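Local coordinates for protein 5-carboxymethyl-2-hydroxymuconate semialdehyde dehydrogenase (Thermus thermophilus, PDB 2D4E) that probably oxidises 5-carboxymethyl-2-hydroxymuconate semialdehyde to the corresponding acid, using the NAD that it binds as electron acceptor, at residues 43-47 against 199-203; 57-61 against 226-232. All coordinates share one frame; numbering follows the deposited sequence.

Interaction 1: 43-47 against 199-203; sequences TFPSL and EWSPF. With NA (sodium ion), chain I; NAD (nicotinamide-adenine-dinucleotide), chain K.
Glu199 begins its run toward the dinucleotide against the ring of Phe44. Its CB sits 3.8 Å from Phe44 CE1, and from there the chain leads away from strand 43-47. CG lies between the backbone N and the carbonyl carbon (chi1 52°), and a further bend at chi2 carries the carboxylate out to the adenosine ribose, its plane 76° from that of the Phe44 ring. At the tip, OE2 accepts a hydrogen bond of 2.8 Å from O2B of NAD, while OE1 is held by the backbone N of Gly229. One carboxylate therefore joins the ribose to the start of helix 229-238.

The backbone of Glu199 works in the other direction. Its O lies at the edge of the Phe44 ring, near the ring plane and 3.3 Å from CE1, and also takes a hydrogen bond from a water that donates a second one to Pro45 O. No direct hydrogen bond links the two segments.

A sodium ion bridges them directly. Ser46 OG, anti to the backbone N (chi1 179°), binds the sodium at 2.7 Å, and the carbonyl oxygens of Leu47 and Trp200 are further ligands. A water and Asp113 complete the set. The CD of Pro202 packs 3.5 Å from Ser46 OG, and CE1 of Phe203 reaches to 3.7 Å from Ser46 CB, so apolar groups border the metal-bound hydroxyl. The carboxylate of Asp113 probably offsets part of the ion's charge. Ser46 OG and Trp200 O lie 3.4 Å apart without a hydrogen bond, both being ligands of the same cation. Successive loop residues thus face different ways, the carboxylate of Glu199 to the ribose and the carbonyl of Trp200 to the sodium.

Interaction 2: 57-61 against 226-232; sequences VAARG and QGFGEEA. With NAD (nicotinamide-adenine-dinucleotide), chain K.
The guanidinium of Arg60 meets the carboxylate of Glu231 side-on and almost flat, the two planes only 7° apart. NE donates to OE2 at 2.9 Å and NH2 to OE1 at 2.6 Å, both nearly straight and both received on the syn lone pairs. This two-pronged salt bridge fixes the rotation of both groups. Two extended chains bring it about: Arg60 runs straight from CG to NE after placing CG anti to the backbone N (chi1 -175°), and Glu231 is extended beyond its CG.

Phe228 approaches from another direction. The edge of its ring, at CE1, lies over one face of the guanidinium, 3.3 Å from Arg60 CZ, with the planes inclined at 62°. The arginine is thus held in its plane by the carboxylate and packed over one face by a ring edge, an arrangement distinct from a parallel cation-pi stack. The ring of Phe44 also meets that of Phe228.

At the base of the two side chains the backbones come together. Gly61 N donates to Gln226 O at 2.7 Å, and Gly61 O meets the methyl CB of Ala232 at 3.5 Å. A single water receives Phe228 N and donates to both Gly61 O and Glu231 OE2, joining the salt bridge to the turn at Phe228. Gln226 rests its CB 3.2 Å from Ala59 O, then bends at chi2 so that its amide turns away to Pro202 O and Thr206 OG1.

Gly227, Gly229 and Ala232 resemble in spacing a Rossmann-type GxGxxA pattern, with Phe228 as N-cap of helix 229-238, though the turn follows the edge strand 222-224. Gly229 CA passes 3.1 Å from NAD O2B, consistent with a turn at the adenosine end of an aldehyde dehydrogenase cofactor site.

The centres of interactions 1 and 2 lie about 8 Å apart, on the same side of the chain's centre. Along the sequence their segments alternate: 43-47, 57-61, 199-203, 226-232. The first two belong to neighbouring antiparallel strands, 43-48 and 53-59, of a two-stranded sheet. The other two follow strands 193-196 and 222-224, adjacent members of the five-stranded parallel sheet, and lead into helices 203-214 and 229-238. The small sheet thus packs against two successive strand-to-helix loops at one edge of the NAD-binding fold. Backbone pairing of Phe44 with Ala58 joins the contacts, so the sodium-bridged loop that binds the ribose and the turn packed beside that ribose are connected through the small sheet.

Interaction 1: 43-47 against 199-203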
ATOM      1  N   THR C  43      23.016 -42.490  14.811  1.00 23.04           N
ATOM      2  CA  THR C  43      21.772 -41.911  15.294  1.00 25.51           C
ATOM      3  C   THR C  43      22.034 -41.288  16.660  1.00 23.63           C
ATOM      4  O   THR C  43      23.097 -41.485  17.249  1.00 25.38           O
ATOM      5  CB  THR C  43      20.658 -42.978  15.460  1.00 27.94           C
ATOM      6  OG1 THR C  43      21.061 -43.942  16.438  1.00 25.35           O
ATOM      7  CG2 THR C  43      20.373 -43.683  14.142  1.00 26.87           C
ATOM      8  N   PHE C  44      21.069 -40.520  17.150  1.00 22.18           N
ATOM      9  CA  PHE C  44      21.180 -39.900  18.461  1.00 21.32           C
ATOM     10  C   PHE C  44      19.813 -40.031  19.126  1.00 20.20           C
ATOM     11  O   PHE C  44      18.776 -39.978  18.463  1.00 22.27           O
ATOM     12  CB  PHE C  44      21.623 -38.432  18.341  1.00 22.39           C
ATOM     13  CG  PHE C  44      20.601 -37.523  17.706  1.00 25.71           C
ATOM     14  CD1 PHE C  44      19.657 -36.861  18.489  1.00 21.47           C
ATOM     15  CD2 PHE C  44      20.597 -37.315  16.329  1.00 18.42           C
ATOM     16  CE1 PHE C  44      18.727 -36.003  17.910  1.00 21.63           C
ATOM     17  CE2 PHE C  44      19.669 -36.457  15.740  1.00 22.71           C
ATOM     18  CZ  PHE C  44      18.733 -35.799  16.532  1.00 17.23           C
ATOM     19  N   PRO C  45      19.793 -40.226  20.446  1.00 21.12           N
ATOM     20  CA  PRO C  45      18.517 -40.371  21.146  1.00 19.60           C
ATOM     21  C   PRO C  45      17.860 -39.066  21.564  1.00 21.55           C
ATOM     22  O   PRO C  45      18.512 -38.024  21.657  1.00 22.55           O
ATOM     23  CB  PRO C  45      18.901 -41.204  22.354  1.00 18.52           C
ATOM     24  CG  PRO C  45      20.238 -40.588  22.724  1.00 22.49           C
ATOM     25  CD  PRO C  45      20.930 -40.398  21.372  1.00 16.93           C
ATOM     26  N   SER C  46      16.554 -39.144  21.804  1.00 19.54           N
ATOM     27  CA  SER C  46      15.774 -38.015  22.282  1.00 23.73           C
ATOM     28  C   SER C  46      15.013 -38.530  23.496  1.00 24.26           C
ATOM     29  O   SER C  46      14.346 -39.565  23.429  1.00 23.83           O
ATOM     30  CB  SER C  46      14.783 -37.522  21.232  1.00 23.35           C
ATOM     31  OG  SER C  46      14.044 -36.430  21.760  1.00 27.11           O
ATOM     32  N   LEU C  47      15.118 -37.801  24.599  1.00 21.05           N
ATOM     33  CA  LEU C  47      14.476 -38.178  25.850  1.00 17.70           C
ATOM     34  C   LEU C  47      13.040 -37.674  26.006  1.00 21.51           C
ATOM     35  O   LEU C  47      12.611 -36.732  25.335  1.00 24.00           O
ATOM     36  CB  LEU C  47      15.300 -37.642  27.030  1.00 21.82           C
ATOM     37  CG  LEU C  47      16.821 -37.838  27.012  1.00 29.79           C
ATOM     38  CD1 LEU C  47      17.432 -37.192  28.246  1.00 26.05           C
ATOM     39  CD2 LEU C  47      17.154 -39.326  26.965  1.00 29.06           C
ATOM     40  N   GLU C 199      17.611 -30.673  18.013  1.00 17.63           N
ATOM     41  CA  GLU C 199      17.897 -32.064  18.336  1.00 19.24           C
ATOM     42  C   GLU C 199      17.193 -32.619  19.578  1.00 19.01           C
ATOM     43  O   GLU C 199      17.050 -33.836  19.713  1.00 18.95           O
ATOM     44  CB  GLU C 199      19.417 -32.286  18.447  1.00 21.32           C
ATOM     45  CG  GLU C 199      20.183 -31.340  19.381  1.00 22.50           C
ATOM     46  CD  GLU C 199      20.695 -30.075  18.687  1.00 28.06           C
ATOM     47  OE1 GLU C 199      21.827 -29.638  19.003  1.00 27.32           O
ATOM     48  OE2 GLU C 199      19.971 -29.510  17.838  1.00 23.67           O
ATOM     49  N   TRP C 200      16.740 -31.746  20.474  1.00 15.01           N
ATOM     50  CA  TRP C 200      16.059 -32.206  21.685  1.00 19.27           C
ATOM     51  C   TRP C 200      14.594 -32.634  21.506  1.00 22.13           C
ATOM     52  O   TRP C 200      13.976 -33.118  22.457  1.00 23.03           O
ATOM     53  CB  TRP C 200      16.151 -31.144  22.790  1.00 15.83           C
ATOM     54  CG  TRP C 200      17.452 -31.158  23.525  1.00 16.99           C
ATOM     55  CD1 TRP C 200      18.405 -32.137  23.488  1.00 16.33           C
ATOM     56  CD2 TRP C 200      17.924 -30.177  24.460  1.00 16.29           C
ATOM     57  NE1 TRP C 200      19.439 -31.829  24.339  1.00 16.62           N
ATOM     58  CE2 TRP C 200      19.171 -30.631  24.950  1.00 16.83           C
ATOM     59  CE3 TRP C 200      17.415 -28.958  24.933  1.00 15.37           C
ATOM     60  CZ2 TRP C 200      19.917 -29.909  25.890  1.00 13.58           C
ATOM     61  CZ3 TRP C 200      18.161 -28.236  25.872  1.00 14.34           C
ATOM     62  CH2 TRP C 200      19.399 -28.717  26.336  1.00 14.17           C
ATOM     63  N   SER C 201      14.047 -32.466  20.301  1.00 21.69           N
ATOM     64  CA  SER C 201      12.656 -32.855  20.001  1.00 18.65           C
ATOM     65  C   SER C 201      12.495 -32.997  18.480  1.00 12.90           C
ATOM     66  O   SER C 201      11.689 -32.313  17.850  1.00 12.46           O
ATOM     67  CB  SER C 201      11.685 -31.794  20.533  1.00 19.93           C
ATOM     68  OG  SER C 201      11.969 -30.517  19.980  1.00 20.10           O
ATOM     69  N   PRO C 202      13.239 -33.932  17.881  1.00 14.30           N
ATOM     70  CA  PRO C 202      13.269 -34.232  16.446  1.00 15.62           C
ATOM     71  C   PRO C 202      12.094 -34.954  15.799  1.00 20.03           C
ATOM     72  O   PRO C 202      11.840 -34.780  14.608  1.00 19.70           O
ATOM     73  CB  PRO C 202      14.542 -35.048  16.317  1.00 16.55           C
ATOM     74  CG  PRO C 202      14.457 -35.911  17.546  1.00 17.43           C
ATOM     75  CD  PRO C 202      14.009 -34.941  18.637  1.00 15.27           C
ATOM     76  N   PHE C 203      11.382 -35.762  16.575  1.00 21.47           N
ATOM     77  CA  PHE C 203      10.285 -36.572  16.046  1.00 19.97           C
ATOM     78  C   PHE C 203       9.200 -35.905  15.209  1.00 19.87           C
ATOM     79  O   PHE C 203       8.891 -36.373  14.112  1.00 22.94           O
ATOM     80  CB  PHE C 203       9.648 -37.353  17.195  1.00 24.88           C
ATOM     81  CG  PHE C 203      10.621 -38.226  17.921  1.00 24.01           C
ATOM     82  CD1 PHE C 203      10.656 -38.249  19.309  1.00 23.81           C
ATOM     83  CD2 PHE C 203      11.550 -38.981  17.212  1.00 27.09           C
ATOM     84  CE1 PHE C 203      11.611 -39.009  19.983  1.00 24.31           C
ATOM     85  CE2 PHE C 203      12.506 -39.740  17.877  1.00 24.87           C
ATOM     86  CZ  PHE C 203      12.536 -39.752  19.264  1.00 20.93           C
TER
HETATM   87 NA    NA I1903      12.726 -34.960  23.593  1.00 21.11          NA
HETATM   88  PA  NAD K1701      19.385 -22.926  19.928  1.00 28.04           P
HETATM   89  O1A NAD K1701      20.603 -23.563  20.414  1.00 35.18           O
HETATM   90  O2A NAD K1701      19.656 -21.633  19.277  1.00 32.03           O
HETATM   91  O5B NAD K1701      18.564 -23.817  18.848  1.00 29.93           O
HETATM   92  C5B NAD K1701      17.941 -23.307  17.623  1.00 24.02           C
HETATM   93  C4B NAD K1701      18.472 -24.114  16.458  1.00 26.30           C
HETATM   94  O4B NAD K1701      19.847 -23.692  16.328  1.00 25.28           O
HETATM   95  C3B NAD K1701      18.554 -25.646  16.706  1.00 24.85           C
HETATM   96  O3B NAD K1701      17.871 -26.368  15.660  1.00 20.81           O
HETATM   97  C2B NAD K1701      20.070 -25.897  16.759  1.00 25.91           C
HETATM   98  O2B NAD K1701      20.447 -27.211  16.291  1.00 22.44           O
HETATM   99  C1B NAD K1701      20.598 -24.767  15.897  1.00 21.50           C
HETATM  100  N9A NAD K1701      21.993 -24.471  16.164  1.00 23.48           N
HETATM  101  C8A NAD K1701      22.668 -24.423  17.370  1.00 20.45           C
HETATM  102  N7A NAD K1701      23.981 -24.115  17.247  1.00 22.94           N
HETATM  103  C5A NAD K1701      24.130 -23.959  15.869  1.00 20.50           C
HETATM  104  C6A NAD K1701      25.281 -23.628  15.059  1.00 26.71           C
HETATM  105  N6A NAD K1701      26.494 -23.405  15.571  1.00 28.32           N
HETATM  106  N1A NAD K1701      25.071 -23.552  13.690  1.00 22.55           N
HETATM  107  C2A NAD K1701      23.804 -23.788  13.163  1.00 20.01           C
HETATM  108  N3A NAD K1701      22.698 -24.098  13.824  1.00 23.38           N
HETATM  109  C4A NAD K1701      22.916 -24.170  15.181  1.00 23.35           C
HETATM  110  O3  NAD K1701      18.444 -22.788  21.116  1.00 38.43           O
HETATM  111  PN  NAD K1701      17.020 -23.305  21.587  1.00 29.83           P
HETATM  112  O1N NAD K1701      17.238 -23.901  22.921  1.00 41.02           O
HETATM  113  O2N NAD K1701      16.462 -24.196  20.557  1.00 31.72           O
HETATM  114  O5D NAD K1701      16.450 -21.870  21.715  1.00 42.63           O
HETATM  115  C5D NAD K1701      15.371 -21.434  22.505  1.00 23.70           C
HETATM  116  C4D NAD K1701      15.502 -19.987  22.145  1.00 23.47           C
HETATM  117  O4D NAD K1701      14.761 -19.654  20.950  1.00 21.05           O
HETATM  118  C3D NAD K1701      15.168 -18.976  23.233  1.00 23.42           C
HETATM  119  O3D NAD K1701      16.201 -17.985  23.410  1.00 29.39           O
HETATM  120  C2D NAD K1701      13.843 -18.419  22.718  1.00 19.11           C
HETATM  121  O2D NAD K1701      13.609 -17.093  23.238  1.00 20.88           O
HETATM  122  C1D NAD K1701      14.046 -18.486  21.221  1.00 22.68           C
HETATM  123  N1N NAD K1701      12.787 -18.461  20.458  1.00 23.91           N
HETATM  124  C2N NAD K1701      12.566 -17.248  19.825  1.00 20.92           C
HETATM  125  C3N NAD K1701      11.391 -17.140  19.097  1.00 23.47           C
HETATM  126  C7N NAD K1701      11.016 -15.856  18.373  1.00 20.13           C
HETATM  127  O7N NAD K1701       9.972 -15.828  17.747  1.00 25.59           O
HETATM  128  N7N NAD K1701      11.824 -14.783  18.440  1.00 21.78           N
HETATM  129  C4N NAD K1701      10.436 -18.255  19.010  1.00 25.85           C
HETATM  130  C5N NAD K1701      10.801 -19.440  19.712  1.00 20.86           C
HETATM  131  C6N NAD K1701      11.941 -19.617  20.448  1.00 19.12           C
HETATM  132  O   HOH W   1      17.862 -35.367  21.868  1.00 19.93           O
HETATM  133  O   HOH W   2      14.372 -33.943  25.120  1.00 18.04           O

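Interaction 2: 57-61 against 226-232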
ATOM      1  N   VAL C  57      15.079 -42.738  18.558  1.00 22.98           N
ATOM      2  CA  VAL C  57      16.296 -42.172  18.002  1.00 23.24           C
ATOM      3  C   VAL C  57      16.048 -41.494  16.661  1.00 22.14           C
ATOM      4  O   VAL C  57      15.078 -41.794  15.970  1.00 23.79           O
ATOM      5  CB  VAL C  57      17.380 -43.274  17.829  1.00 25.61           C
ATOM      6  CG1 VAL C  57      17.625 -43.974  19.164  1.00 23.58           C
ATOM      7  CG2 VAL C  57      16.943 -44.288  16.780  1.00 25.59           C
ATOM      8  N   ALA C  58      16.933 -40.571  16.301  1.00 22.98           N
ATOM      9  CA  ALA C  58      16.828 -39.859  15.039  1.00 21.48           C
ATOM     10  C   ALA C  58      18.178 -39.919  14.336  1.00 22.03           C
ATOM     11  O   ALA C  58      19.221 -39.904  14.991  1.00 23.47           O
ATOM     12  CB  ALA C  58      16.427 -38.405  15.289  1.00 22.03           C
ATOM     13  N   ALA C  59      18.155 -39.989  13.006  1.00 23.51           N
ATOM     14  CA  ALA C  59      19.386 -40.045  12.218  1.00 22.40           C
ATOM     15  C   ALA C  59      20.279 -38.839  12.511  1.00 24.67           C
ATOM     16  O   ALA C  59      19.808 -37.700  12.566  1.00 25.94           O
ATOM     17  CB  ALA C  59      19.051 -40.099  10.732  1.00 24.16           C
ATOM     18  N   ARG C  60      21.570 -39.091  12.698  1.00 20.25           N
ATOM     19  CA  ARG C  60      22.515 -38.025  12.992  1.00 23.51           C
ATOM     20  C   ARG C  60      23.119 -37.492  11.702  1.00 25.47           C
ATOM     21  O   ARG C  60      24.143 -37.983  11.234  1.00 27.11           O
ATOM     22  CB  ARG C  60      23.616 -38.544  13.919  1.00 21.88           C
ATOM     23  CG  ARG C  60      24.594 -37.481  14.387  1.00 23.03           C
ATOM     24  CD  ARG C  60      25.490 -38.019  15.485  1.00 23.17           C
ATOM     25  NE  ARG C  60      26.475 -37.034  15.921  1.00 31.94           N
ATOM     26  CZ  ARG C  60      27.319 -37.220  16.930  1.00 33.55           C
ATOM     27  NH1 ARG C  60      27.300 -38.355  17.615  1.00 34.88           N
ATOM     28  NH2 ARG C  60      28.187 -36.273  17.255  1.00 33.02           N
ATOM     29  N   GLY C  61      22.472 -36.478  11.136  1.00 28.01           N
ATOM     30  CA  GLY C  61      22.930 -35.895   9.886  1.00 27.58           C
ATOM     31  C   GLY C  61      24.160 -35.016   9.978  1.00 24.29           C
ATOM     32  O   GLY C  61      24.385 -34.339  10.982  1.00 22.23           O
ATOM     33  N   GLN C 226      18.007 -34.308  10.152  1.00 17.02           N
ATOM     34  CA  GLN C 226      18.049 -34.332  11.608  1.00 16.42           C
ATOM     35  C   GLN C 226      19.504 -34.248  12.041  1.00 17.26           C
ATOM     36  O   GLN C 226      20.399 -34.698  11.323  1.00 18.34           O
ATOM     37  CB  GLN C 226      17.435 -35.632  12.135  1.00 17.22           C
ATOM     38  CG  GLN C 226      15.980 -35.827  11.781  1.00 16.79           C
ATOM     39  CD  GLN C 226      15.045 -35.055  12.693  1.00 19.53           C
ATOM     40  OE1 GLN C 226      15.475 -34.189  13.453  1.00 19.23           O
ATOM     41  NE2 GLN C 226      13.756 -35.365  12.614  1.00 15.37           N
ATOM     42  N   GLY C 227      19.753 -33.672  13.212  1.00 17.47           N
ATOM     43  CA  GLY C 227      21.127 -33.580  13.673  1.00 18.44           C
ATOM     44  C   GLY C 227      21.425 -32.423  14.599  1.00 17.51           C
ATOM     45  O   GLY C 227      20.587 -31.545  14.814  1.00 19.59           O
ATOM     46  N   PHE C 228      22.640 -32.425  15.136  1.00 16.85           N
ATOM     47  CA  PHE C 228      23.090 -31.399  16.067  1.00 21.86           C
ATOM     48  C   PHE C 228      23.350 -30.060  15.387  1.00 22.61           C
ATOM     49  O   PHE C 228      23.672 -30.006  14.199  1.00 24.83           O
ATOM     50  CB  PHE C 228      24.362 -31.878  16.774  1.00 21.88           C
ATOM     51  CG  PHE C 228      24.179 -33.152  17.551  1.00 28.31           C
ATOM     52  CD1 PHE C 228      25.212 -34.081  17.639  1.00 35.04           C
ATOM     53  CD2 PHE C 228      22.981 -33.421  18.211  1.00 33.16           C
ATOM     54  CE1 PHE C 228      25.054 -35.264  18.374  1.00 39.35           C
ATOM     55  CE2 PHE C 228      22.813 -34.595  18.947  1.00 33.19           C
ATOM     56  CZ  PHE C 228      23.851 -35.519  19.029  1.00 32.50           C
ATOM     57  N   GLY C 229      23.216 -28.982  16.151  1.00 22.07           N
ATOM     58  CA  GLY C 229      23.440 -27.650  15.615  1.00 22.69           C
ATOM     59  C   GLY C 229      24.824 -27.443  15.024  1.00 26.54           C
ATOM     60  O   GLY C 229      24.964 -26.895  13.925  1.00 24.89           O
ATOM     61  N   GLU C 230      25.849 -27.882  15.750  1.00 24.10           N
ATOM     62  CA  GLU C 230      27.225 -27.732  15.295  1.00 28.15           C
ATOM     63  C   GLU C 230      27.567 -28.640  14.118  1.00 24.05           C
ATOM     64  O   GLU C 230      28.572 -28.435  13.445  1.00 24.03           O
ATOM     65  CB  GLU C 230      28.195 -27.996  16.449  1.00 27.08           C
ATOM     66  CG  GLU C 230      28.399 -26.808  17.367  1.00 37.31           C
ATOM     67  CD  GLU C 230      29.223 -27.150  18.599  1.00 47.82           C
ATOM     68  OE1 GLU C 230      30.229 -27.888  18.469  1.00 49.57           O
ATOM     69  OE2 GLU C 230      28.869 -26.672  19.697  1.00 49.32           O
ATOM     70  N   GLU C 231      26.730 -29.637  13.863  1.00 25.26           N
ATOM     71  CA  GLU C 231      26.982 -30.551  12.756  1.00 25.48           C
ATOM     72  C   GLU C 231      26.065 -30.251  11.571  1.00 23.14           C
ATOM     73  O   GLU C 231      26.452 -29.534  10.655  1.00 26.81           O
ATOM     74  CB  GLU C 231      26.828 -32.004  13.231  1.00 25.31           C
ATOM     75  CG  GLU C 231      27.843 -32.374  14.320  1.00 26.70           C
ATOM     76  CD  GLU C 231      27.733 -33.808  14.830  1.00 28.88           C
ATOM     77  OE1 GLU C 231      28.533 -34.165  15.720  1.00 29.91           O
ATOM     78  OE2 GLU C 231      26.863 -34.577  14.358  1.00 28.43           O
ATOM     79  N   ALA C 232      24.851 -30.787  11.590  1.00 23.57           N
ATOM     80  CA  ALA C 232      23.909 -30.550  10.502  1.00 22.29           C
ATOM     81  C   ALA C 232      23.560 -29.063  10.383  1.00 23.90           C
ATOM     82  O   ALA C 232      23.467 -28.524   9.279  1.00 19.00           O
ATOM     83  CB  ALA C 232      22.642 -31.368  10.726  1.00 21.02           C
TER
HETATM   84  PA  NAD K1701      19.385 -22.926  19.928  1.00 28.04           P
HETATM   85  O1A NAD K1701      20.603 -23.563  20.414  1.00 35.18           O
HETATM   86  O2A NAD K1701      19.656 -21.633  19.277  1.00 32.03           O
HETATM   87  O5B NAD K1701      18.564 -23.817  18.848  1.00 29.93           O
HETATM   88  C5B NAD K1701      17.941 -23.307  17.623  1.00 24.02           C
HETATM   89  C4B NAD K1701      18.472 -24.114  16.458  1.00 26.30           C
HETATM   90  O4B NAD K1701      19.847 -23.692  16.328  1.00 25.28           O
HETATM   91  C3B NAD K1701      18.554 -25.646  16.706  1.00 24.85           C
HETATM   92  O3B NAD K1701      17.871 -26.368  15.660  1.00 20.81           O
HETATM   93  C2B NAD K1701      20.070 -25.897  16.759  1.00 25.91           C
HETATM   94  O2B NAD K1701      20.447 -27.211  16.291  1.00 22.44           O
HETATM   95  C1B NAD K1701      20.598 -24.767  15.897  1.00 21.50           C
HETATM   96  N9A NAD K1701      21.993 -24.471  16.164  1.00 23.48           N
HETATM   97  C8A NAD K1701      22.668 -24.423  17.370  1.00 20.45           C
HETATM   98  N7A NAD K1701      23.981 -24.115  17.247  1.00 22.94           N
HETATM   99  C5A NAD K1701      24.130 -23.959  15.869  1.00 20.50           C
HETATM  100  C6A NAD K1701      25.281 -23.628  15.059  1.00 26.71           C
HETATM  101  N6A NAD K1701      26.494 -23.405  15.571  1.00 28.32           N
HETATM  102  N1A NAD K1701      25.071 -23.552  13.690  1.00 22.55           N
HETATM  103  C2A NAD K1701      23.804 -23.788  13.163  1.00 20.01           C
HETATM  104  N3A NAD K1701      22.698 -24.098  13.824  1.00 23.38           N
HETATM  105  C4A NAD K1701      22.916 -24.170  15.181  1.00 23.35           C
HETATM  106  O3  NAD K1701      18.444 -22.788  21.116  1.00 38.43           O
HETATM  107  PN  NAD K1701      17.020 -23.305  21.587  1.00 29.83           P
HETATM  108  O1N NAD K1701      17.238 -23.901  22.921  1.00 41.02           O
HETATM  109  O2N NAD K1701      16.462 -24.196  20.557  1.00 31.72           O
HETATM  110  O5D NAD K1701      16.450 -21.870  21.715  1.00 42.63           O
HETATM  111  C5D NAD K1701      15.371 -21.434  22.505  1.00 23.70           C
HETATM  112  C4D NAD K1701      15.502 -19.987  22.145  1.00 23.47           C
HETATM  113  O4D NAD K1701      14.761 -19.654  20.950  1.00 21.05           O
HETATM  114  C3D NAD K1701      15.168 -18.976  23.233  1.00 23.42           C
HETATM  115  O3D NAD K1701      16.201 -17.985  23.410  1.00 29.39           O
HETATM  116  C2D NAD K1701      13.843 -18.419  22.718  1.00 19.11           C
HETATM  117  O2D NAD K1701      13.609 -17.093  23.238  1.00 20.88           O
HETATM  118  C1D NAD K1701      14.046 -18.486  21.221  1.00 22.68           C
HETATM  119  N1N NAD K1701      12.787 -18.461  20.458  1.00 23.91           N
HETATM  120  C2N NAD K1701      12.566 -17.248  19.825  1.00 20.92           C
HETATM  121  C3N NAD K1701      11.391 -17.140  19.097  1.00 23.47           C
HETATM  122  C7N NAD K1701      11.016 -15.856  18.373  1.00 20.13           C
HETATM  123  O7N NAD K1701       9.972 -15.828  17.747  1.00 25.59           O
HETATM  124  N7N NAD K1701      11.824 -14.783  18.440  1.00 21.78           N
HETATM  125  C4N NAD K1701      10.436 -18.255  19.010  1.00 25.85           C
HETATM  126  C5N NAD K1701      10.801 -19.440  19.712  1.00 20.86           C
HETATM  127  C6N NAD K1701      11.941 -19.617  20.448  1.00 19.12           C
HETATM  128  O   HOH W   3      24.130 -34.293  13.756  1.00 20.90           O